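PDB 3P2Y: alanine dehydrogenase/pyridine nucleotide transhydrogenase from Mycobacterium smegmatis str. MC2 155, which probably takes part in proton-translocating transhydrogenation, passing reducing equivalents between NAD(H) and NADP(H), as the alpha 1 subunit of a pyridine nucleotide transhydrogenase. Local coordinates for residues A[165-170]-A[324-329]; A[188-193]-A[261-266]; A[42-47]-A[343-348]. All blocks are in the same frame, centred on the assembly; numbering follows the deposited sequence. Where two conformers were deposited one is given.

Contact 1: A[165-170]-A[324-329]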
loop_
_atom_site.group_PDB
_atom_site.type_symbol
_atom_site.label_atom_id
_atom_site.label_comp_id
_atom_site.label_asym_id
_atom_site.label_seq_id
_atom_site.Cartn_x
_atom_site.Cartn_y
_atom_site.Cartn_z
ATOM N N ALA A 165 5.800 -1.576 1.873
ATOM C CA ALA A 165 6.178 -0.599 0.831
ATOM C C ALA A 165 5.486 0.740 1.065
ATOM O O ALA A 165 6.065 1.802 0.771
ATOM C CB ALA A 165 5.835 -1.158 -0.557
ATOM N N SER A 166 4.250 0.695 1.570
ATOM C CA SER A 166 3.496 1.939 1.805
ATOM C C SER A 166 4.056 2.744 2.997
ATOM O O SER A 166 3.957 3.999 3.033
ATOM C CB SER A 166 2.017 1.609 2.064
ATOM O OG SER A 166 1.463 1.041 0.869
ATOM N N LEU A 167 4.595 2.041 3.993
ATOM C CA LEU A 167 5.192 2.705 5.187
ATOM C C LEU A 167 6.655 3.127 5.016
ATOM O O LEU A 167 7.151 4.008 5.734
ATOM C CB LEU A 167 5.097 1.805 6.424
ATOM C CG LEU A 167 3.673 1.586 6.936
ATOM C CD1 LEU A 167 3.686 0.429 7.967
ATOM C CD2 LEU A 167 3.126 2.841 7.581
ATOM N N SER A 168 7.336 2.519 4.061
ATOM C CA SER A 168 8.749 2.839 3.817
ATOM C C SER A 168 8.924 4.326 3.459
ATOM O O SER A 168 8.062 4.928 2.825
ATOM C CB SER A 168 9.259 1.978 2.653
ATOM O OG SER A 168 10.667 2.190 2.457
ATOM N N THR A 169 10.064 4.904 3.823
ATOM C CA THR A 169 10.339 6.285 3.409
ATOM C C THR A 169 11.037 6.282 2.045
ATOM O O THR A 169 11.371 7.326 1.540
ATOM C CB THR A 169 11.241 6.984 4.424
ATOM O OG1 THR A 169 12.432 6.213 4.564
ATOM C CG2 THR A 169 10.506 7.093 5.764
ATOM N N ARG A 170 11.225 5.088 1.457
ATOM C CA ARG A 170 12.029 4.940 0.228
ATOM C C ARG A 170 11.265 4.088 -0.790
ATOM O O ARG A 170 10.384 3.303 -0.400
ATOM C CB ARG A 170 13.334 4.211 0.577
ATOM C CG ARG A 170 14.335 5.116 1.362
ATOM C CD ARG A 170 15.650 4.416 1.668
ATOM N NE ARG A 170 15.514 3.196 2.508
ATOM C CZ ARG A 170 15.408 3.194 3.835
ATOM N NH1 ARG A 170 15.298 4.341 4.532
ATOM N NH2 ARG A 170 15.362 2.042 4.486
ATOM N N THR A 324 10.247 1.787 11.601
ATOM C CA THR A 324 8.790 1.656 11.738
ATOM C C THR A 324 8.484 0.186 12.034
ATOM O O THR A 324 8.967 -0.703 11.335
ATOM C CB THR A 324 8.060 2.107 10.448
ATOM O OG1 THR A 324 8.337 3.491 10.190
ATOM C CG2 THR A 324 6.520 1.900 10.541
ATOM N N ILE A 325 7.720 -0.079 13.095
ATOM C CA ILE A 325 7.317 -1.439 13.452
ATOM C C ILE A 325 5.798 -1.515 13.377
ATOM O O ILE A 325 5.112 -0.818 14.134
ATOM C CB ILE A 325 7.775 -1.785 14.886
ATOM C CG1 ILE A 325 9.212 -1.271 15.114
ATOM C CG2 ILE A 325 7.639 -3.289 15.143
ATOM C CD1 ILE A 325 10.254 -2.033 14.304
ATOM N N THR A 326 5.262 -2.348 12.480
ATOM C CA THR A 326 3.807 -2.376 12.297
ATOM C C THR A 326 3.270 -3.777 12.526
ATOM O O THR A 326 3.943 -4.749 12.179
ATOM C CB THR A 326 3.394 -1.817 10.923
ATOM O OG1 THR A 326 1.961 -1.693 10.852
ATOM C CG2 THR A 326 3.923 -2.727 9.746
ATOM N N SER A 327 2.072 -3.873 13.102
ATOM C CA SER A 327 1.529 -5.172 13.486
ATOM C C SER A 327 0.067 -5.305 13.067
ATOM O O SER A 327 -0.861 -5.225 13.915
ATOM C CB SER A 327 1.711 -5.394 15.016
ATOM O OG SER A 327 1.105 -6.604 15.432
ATOM N N PRO A 328 -0.174 -5.547 11.772
ATOM C CA PRO A 328 -1.558 -5.745 11.319
ATOM C C PRO A 328 -2.132 -7.027 11.856
ATOM O O PRO A 328 -1.440 -8.041 11.861
ATOM C CB PRO A 328 -1.435 -5.864 9.795
ATOM C CG PRO A 328 -0.003 -6.305 9.552
ATOM C CD PRO A 328 0.816 -5.636 10.676
ATOM N N LEU A 329 -3.392 -6.985 12.281
ATOM C CA LEU A 329 -4.003 -8.182 12.881
ATOM C C LEU A 329 -4.967 -8.938 11.971
ATOM O O LEU A 329 -5.293 -10.110 12.252
ATOM C CB LEU A 329 -4.704 -7.845 14.195
ATOM C CG LEU A 329 -3.728 -7.317 15.249
ATOM C CD1 LEU A 329 -4.545 -6.816 16.442
ATOM C CD2 LEU A 329 -2.656 -8.392 15.704
HETATM O O HOH W 1 9.275 3.902 7.538
#

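Contact 2: A[188-193]-A[261-266]. With NA (sodium ion), chain E.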
loop_
_atom_site.group_PDB
_atom_site.type_symbol
_atom_site.label_atom_id
_atom_site.label_comp_id
_atom_site.label_asym_id
_atom_site.label_seq_id
_atom_site.Cartn_x
_atom_site.Cartn_y
_atom_site.Cartn_z
ATOM N N LEU A 188 13.656 -8.863 3.546
ATOM C CA LEU A 188 13.906 -10.150 4.224
ATOM C C LEU A 188 12.600 -10.689 4.783
ATOM O O LEU A 188 11.847 -9.952 5.441
ATOM C CB LEU A 188 14.882 -9.925 5.397
ATOM C CG LEU A 188 15.108 -11.101 6.367
ATOM C CD1 LEU A 188 15.854 -12.240 5.644
ATOM C CD2 LEU A 188 15.970 -10.601 7.526
ATOM N N VAL A 189 12.316 -11.965 4.507
ATOM C CA VAL A 189 11.114 -12.590 5.068
ATOM C C VAL A 189 11.578 -13.669 6.032
ATOM O O VAL A 189 12.387 -14.535 5.666
ATOM C CB VAL A 189 10.227 -13.175 3.950
ATOM C CG1 VAL A 189 8.991 -13.901 4.533
ATOM C CG2 VAL A 189 9.757 -12.006 3.028
ATOM N N LEU A 190 11.063 -13.599 7.258
ATOM C CA LEU A 190 11.422 -14.556 8.314
ATOM C C LEU A 190 10.209 -15.426 8.587
ATOM O O LEU A 190 9.149 -14.926 9.030
ATOM C CB LEU A 190 11.850 -13.784 9.577
ATOM C CG LEU A 190 13.092 -12.894 9.426
ATOM C CD1 LEU A 190 13.345 -12.169 10.789
ATOM C CD2 LEU A 190 14.355 -13.711 8.966
ATOM N N GLY A 191 10.345 -16.713 8.269
ATOM C CA GLY A 191 9.220 -17.665 8.325
ATOM C C GLY A 191 8.664 -17.745 6.920
ATOM O O GLY A 191 8.034 -16.791 6.450
ATOM N N VAL A 192 8.960 -18.842 6.219
ATOM C CA VAL A 192 8.516 -18.960 4.828
ATOM C C VAL A 192 7.555 -20.152 4.690
ATOM O O VAL A 192 7.864 -21.188 4.069
ATOM C CB VAL A 192 9.687 -19.023 3.802
ATOM C CG1 VAL A 192 9.132 -18.974 2.347
ATOM C CG2 VAL A 192 10.692 -17.881 4.037
ATOM N N GLY A 193 6.391 -19.991 5.302
ATOM C CA GLY A 193 5.223 -20.811 4.963
ATOM C C GLY A 193 4.511 -20.093 3.823
ATOM O O GLY A 193 5.132 -19.352 3.058
ATOM N N ASP A 261 22.380 -9.645 13.203
ATOM C CA ASP A 261 23.208 -8.844 12.296
ATOM C C ASP A 261 22.629 -8.782 10.889
ATOM O O ASP A 261 22.641 -7.725 10.242
ATOM C CB ASP A 261 24.628 -9.418 12.187
ATOM C CG ASP A 261 25.429 -9.280 13.472
ATOM O OD1 ASP A 261 25.025 -8.517 14.381
ATOM O OD2 ASP A 261 26.483 -9.957 13.570
ATOM N N ALA A 262 22.134 -9.920 10.409
ATOM C CA ALA A 262 21.578 -9.954 9.073
ATOM C C ALA A 262 20.391 -8.992 8.972
ATOM O O ALA A 262 20.311 -8.230 8.013
ATOM C CB ALA A 262 21.190 -11.344 8.684
ATOM N N ILE A 263 19.505 -9.011 9.965
ATOM C CA ILE A 263 18.290 -8.148 9.952
ATOM C C ILE A 263 18.624 -6.665 9.772
ATOM O O ILE A 263 17.922 -5.928 9.050
ATOM C CB ILE A 263 17.421 -8.376 11.207
ATOM C CG1 ILE A 263 16.782 -9.774 11.185
ATOM C CG2 ILE A 263 16.353 -7.259 11.384
ATOM C CD1 ILE A 263 16.363 -10.262 12.577
ATOM N N THR A 264 19.720 -6.222 10.397
ATOM C CA THR A 264 20.067 -4.799 10.359
ATOM C C THR A 264 20.314 -4.295 8.959
ATOM O O THR A 264 20.242 -3.087 8.728
ATOM C CB THR A 264 21.332 -4.466 11.240
ATOM O OG1 THR A 264 22.520 -5.028 10.653
ATOM C CG2 THR A 264 21.136 -4.982 12.639
ATOM N N LYS A 265 20.580 -5.216 8.023
ATOM C CA LYS A 265 20.957 -4.863 6.645
ATOM C C LYS A 265 19.768 -4.604 5.706
ATOM O O LYS A 265 19.969 -4.163 4.574
ATOM C CB LYS A 265 21.817 -5.942 5.973
ATOM C CG LYS A 265 23.054 -6.405 6.747
ATOM C CD LYS A 265 23.939 -5.244 7.149
ATOM C CE LYS A 265 25.309 -5.753 7.599
ATOM N NZ LYS A 265 26.152 -4.614 8.071
ATOM N N PHE A 266 18.556 -4.853 6.169
ATOM C CA PHE A 266 17.390 -4.838 5.256
ATOM C C PHE A 266 16.509 -3.613 5.428
ATOM O O PHE A 266 16.392 -3.081 6.547
ATOM C CB PHE A 266 16.563 -6.106 5.450
ATOM C CG PHE A 266 17.233 -7.325 4.889
ATOM C CD1 PHE A 266 17.024 -7.696 3.573
ATOM C CD2 PHE A 266 18.110 -8.067 5.684
ATOM C CE1 PHE A 266 17.673 -8.833 3.046
ATOM C CE2 PHE A 266 18.780 -9.181 5.171
ATOM C CZ PHE A 266 18.563 -9.558 3.857
HETATM NA NA NA E . 21.094 -2.210 3.175
HETATM O O HOH W 2 22.482 -1.610 5.349
HETATM O O HOH W 3 21.595 -4.601 2.016
HETATM O O HOH W 4 19.350 -2.322 1.715
HETATM O O HOH W 5 21.252 0.011 2.031
HETATM O O HOH W 6 19.109 -0.740 4.861
#

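Contact 3: A[42-47]-A[343-348]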
loop_
_atom_site.group_PDB
_atom_site.type_symbol
_atom_site.label_atom_id
_atom_site.label_comp_id
_atom_site.label_asym_id
_atom_site.label_seq_id
_atom_site.Cartn_x
_atom_site.Cartn_y
_atom_site.Cartn_z
ATOM N N PRO A 42 -21.074 -13.967 -3.899
ATOM C CA PRO A 42 -22.162 -14.235 -4.846
ATOM C C PRO A 42 -21.839 -15.264 -5.939
ATOM O O PRO A 42 -22.687 -16.101 -6.248
ATOM C CB PRO A 42 -22.450 -12.841 -5.437
ATOM C CG PRO A 42 -22.176 -11.915 -4.231
ATOM C CD PRO A 42 -20.847 -12.515 -3.740
ATOM N N LYS A 43 -20.624 -15.246 -6.499
ATOM C CA LYS A 43 -20.268 -16.226 -7.555
ATOM C C LYS A 43 -20.355 -17.670 -7.083
ATOM O O LYS A 43 -20.706 -18.560 -7.870
ATOM C CB LYS A 43 -18.839 -15.999 -8.114
ATOM C CG LYS A 43 -18.666 -14.750 -8.949
ATOM C CD LYS A 43 -17.158 -14.586 -9.266
ATOM C CE LYS A 43 -16.874 -13.232 -9.914
ATOM N NZ LYS A 43 -15.520 -13.247 -10.522
ATOM N N VAL A 44 -20.049 -17.904 -5.804
ATOM C CA VAL A 44 -20.080 -19.248 -5.237
ATOM C C VAL A 44 -21.506 -19.611 -4.876
ATOM O O VAL A 44 -21.965 -20.726 -5.123
ATOM C CB VAL A 44 -19.093 -19.367 -4.013
ATOM C CG1 VAL A 44 -19.233 -20.720 -3.291
ATOM C CG2 VAL A 44 -17.628 -19.183 -4.506
ATOM N N VAL A 45 -22.225 -18.652 -4.308
ATOM C CA VAL A 45 -23.669 -18.829 -4.075
ATOM C C VAL A 45 -24.387 -19.258 -5.360
ATOM O O VAL A 45 -25.253 -20.158 -5.343
ATOM C CB VAL A 45 -24.288 -17.541 -3.475
ATOM C CG1 VAL A 45 -25.832 -17.661 -3.391
ATOM C CG2 VAL A 45 -23.717 -17.277 -2.071
ATOM N N GLU A 46 -24.030 -18.629 -6.480
ATOM C CA GLU A 46 -24.657 -18.954 -7.766
ATOM C C GLU A 46 -24.496 -20.451 -8.098
ATOM O O GLU A 46 -25.461 -21.127 -8.506
ATOM C CB GLU A 46 -24.082 -18.059 -8.881
ATOM C CG GLU A 46 -24.788 -18.174 -10.246
ATOM C CD GLU A 46 -24.439 -17.033 -11.221
ATOM O OE1 GLU A 46 -23.730 -16.071 -10.830
ATOM O OE2 GLU A 46 -24.884 -17.100 -12.396
ATOM N N LYS A 47 -23.291 -20.969 -7.889
ATOM C CA LYS A 47 -23.025 -22.399 -8.108
ATOM C C LYS A 47 -23.853 -23.314 -7.208
ATOM O O LYS A 47 -24.363 -24.346 -7.673
ATOM C CB LYS A 47 -21.539 -22.707 -7.909
ATOM C CG LYS A 47 -20.601 -21.875 -8.799
ATOM C CD LYS A 47 -20.566 -22.340 -10.233
ATOM C CE LYS A 47 -19.388 -21.693 -10.973
ATOM N NZ LYS A 47 -18.122 -21.744 -10.146
ATOM N N TYR A 343 -11.781 -18.364 0.311
ATOM C CA TYR A 343 -12.346 -18.982 1.517
ATOM C C TYR A 343 -13.650 -19.709 1.195
ATOM O O TYR A 343 -13.897 -20.838 1.663
ATOM C CB TYR A 343 -12.595 -17.934 2.618
ATOM C CG TYR A 343 -13.106 -18.546 3.901
ATOM C CD1 TYR A 343 -14.459 -18.465 4.240
ATOM C CD2 TYR A 343 -12.224 -19.198 4.788
ATOM C CE1 TYR A 343 -14.940 -19.054 5.445
ATOM C CE2 TYR A 343 -12.693 -19.798 5.962
ATOM C CZ TYR A 343 -14.052 -19.703 6.282
ATOM O OH TYR A 343 -14.516 -20.222 7.450
ATOM N N ALA A 344 -14.507 -19.057 0.414
ATOM C CA ALA A 344 -15.782 -19.672 0.012
ATOM C C ALA A 344 -15.576 -20.970 -0.753
ATOM O O ALA A 344 -16.302 -21.944 -0.544
ATOM C CB ALA A 344 -16.590 -18.643 -0.870
ATOM N N LYS A 345 -14.584 -20.989 -1.642
ATOM C CA LYS A 345 -14.241 -22.229 -2.364
ATOM C C LYS A 345 -13.691 -23.302 -1.402
ATOM O O LYS A 345 -14.023 -24.500 -1.549
ATOM C CB LYS A 345 -13.285 -21.904 -3.523
ATOM C CG LYS A 345 -14.002 -21.146 -4.636
ATOM C CD LYS A 345 -13.068 -20.746 -5.804
ATOM C CE LYS A 345 -13.890 -20.062 -6.905
ATOM N NZ LYS A 345 -13.077 -19.873 -8.167
ATOM N N ASN A 346 -12.907 -22.890 -0.394
ATOM C CA ASN A 346 -12.423 -23.853 0.624
ATOM C C ASN A 346 -13.595 -24.492 1.378
ATOM O O ASN A 346 -13.688 -25.724 1.539
ATOM C CB ASN A 346 -11.509 -23.179 1.670
ATOM C CG ASN A 346 -10.216 -22.573 1.075
ATOM O OD1 ASN A 346 -9.814 -21.498 1.487
ATOM N ND2 ASN A 346 -9.575 -23.261 0.154
ATOM N N VAL A 347 -14.476 -23.626 1.885
ATOM C CA VAL A 347 -15.644 -24.083 2.664
ATOM C C VAL A 347 -16.566 -24.980 1.810
ATOM O O VAL A 347 -17.056 -26.061 2.273
ATOM C CB VAL A 347 -16.400 -22.853 3.252
ATOM C CG1 VAL A 347 -17.815 -23.264 3.697
ATOM C CG2 VAL A 347 -15.569 -22.301 4.457
ATOM N N THR A 348 -16.788 -24.586 0.565
ATOM C CA THR A 348 -17.698 -25.394 -0.274
ATOM C C THR A 348 -17.083 -26.719 -0.703
ATOM O O THR A 348 -17.807 -27.702 -0.922
ATOM C CB THR A 348 -18.282 -24.623 -1.467
ATOM O OG1 THR A 348 -17.219 -24.114 -2.274
ATOM C CG2 THR A 348 -19.122 -23.454 -0.956
#

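Contact 1: A[165-170]-A[324-329]
Leu167 meets Thr326 and Thr324 chiefly through one methyl, CD1, which makes the closest approaches to both. Its nearest neighbour is the methyl of Thr326, with Leu167 CD1 to Thr326 CG2 at 3.6 Å. CD1 also lies over the branch point of that threonine, 3.7 Å from Thr326 CB, so it rests against the root of the side chain as well as its apolar branch, and the two side chains run at a slant to one another. Thr324 adds a looser touch from one side, its CG2 standing 4.1 Å from Leu167 CD1. The torsion of Thr324 sorts its two branches: CG2 lies opposite the backbone N and faces the leucine, while OG1, opposite the carbonyl carbon (chi1 -62°), is left for water.

The setting is the Rossmann-type domain built around the mixed sheet. Helix 148-167 ends beside strand 323-326, which is hydrogen-bonded on one flank to strand 297-300 and on the other to strand 317-320. Leu167 packs on Val297 and Thr317 as well, so it lies across three neighbouring strands.

Polar links are indirect. One water joins the segments: it donates to Leu167 O at 2.8 Å and accepts from Thr324 OG1 at 2.8 Å, tying the last turn of the helix to the strand. Thr326 OG1, though also beside Leu167 CD1, is hydrogen-bonded to Thr317 OG1. Past the helix end, Ser168 leaves helical geometry and forms an ST turn, its OG accepting from Arg170 N (3.1 Å, 157° at the hydrogen). The guanidinium of Arg170 then reaches Asp267 in the same chain and Glu337 of the second subunit, a salt bridge to each.

Contact 2: A[188-193]-A[261-266]
The Phe266 ring has Leu188 CB over one face and the carbonyl oxygen of Ile263 at its edge, in the ring plane. CB sits 3.5 Å from the ring centroid and only 11° off the normal, a CH-pi contact made almost over the centre. Leu188 belongs to strand 186-190, which runs into Gly191 and Gly193 and then helix 194-206, consistent with the GxGxxG strand-turn-helix of a Rossmann-type nucleotide-binding domain. Phe266 lies at the end of a type I turn, Ile263 to Phe266, that leads from helix 249-263 into strand 268-271, the parallel neighbour of strand 186-190.

Leu188 continues past the ring: with CG opposite its backbone N (chi1 171°), CD2 comes within 3.8 Å of Phe266 CD2 and touches Ile263 CG1 as well. The leucine crosses both partners at about a right angle. Ile263 also reaches Leu190, methyl to methyl, with Leu190 CD1 to Ile263 CD1 at 4.0 Å.

Outside this apolar patch, Thr264 OG1 donates to Asp261 O (2.7 Å), from 20° off the carbonyl plane. In the same turn, Lys265 O binds a sodium ion at 2.6 Å, with five waters around the ion, one of them distant.

Contact 3: A[42-47]-A[343-348]
Helix 336-354, late in the chain, comes back from the Rossmann-type sheet to lie beside helix 42-50 on the parallel-sheet domain, where Tyr343 OH bonds Lys90 O and the tyrosine ring meets Phe111. The short segments of the two helices run roughly parallel, at 29°, with axes 10.0 Å apart.

Val44 is the centre of the contact, and its two methyls go to different places. A chi1 of 173° swings CG1 away from the backbone N, toward Thr348, and the two side chains meet tip to tip, Val44 CG1 to Thr348 CG2 being 3.6 Å. CG2, the other branch, settles on Ala344, 3.8 Å from its CB. The same CG2 also brushes the aliphatic part of Lys345, whose CG lies 4.1 Å away; beyond CG this lysine chain is extended, and its NZ has a long, weak ion pair with Glu341. Lys47 NZ stands 5.7 Å from Lys345 NZ, two like charges near each other but not in contact.

One turn further along the helix from Thr348, Asp352 is a calcium ligand together with Leu355, although the ion is about 11 Å from the threonine side chain. Thr348 turns its hydroxyl back onto its own helix: OG1 donates to Ala344 O at 2.9 Å, while Thr348 N reaches that same oxygen from the opposite face of the carbonyl plane.

Overall arrangement
Contacts 1 and 2 are buried and belong to the same mixed sheet, with centres about 15 Å apart: contact 1 sets a helix end against strand 323-326, contact 2 a helix end and turn against strand 186-190. Contact 3, about 33 and 36 Å from them between centres, lies on the opposite side of the chain's centre, is only partly buried and belongs to the parallel-sheet domain. It is tied to contact 1 through the chain, since helix 336-354 follows strand 323-326. All three depend on aliphatic contacts, but contact 1 adds a bridging water, contact 2 an aromatic face, and contact 3 lysines at its margin. Contacts 1 and 3 also touch the second subunit.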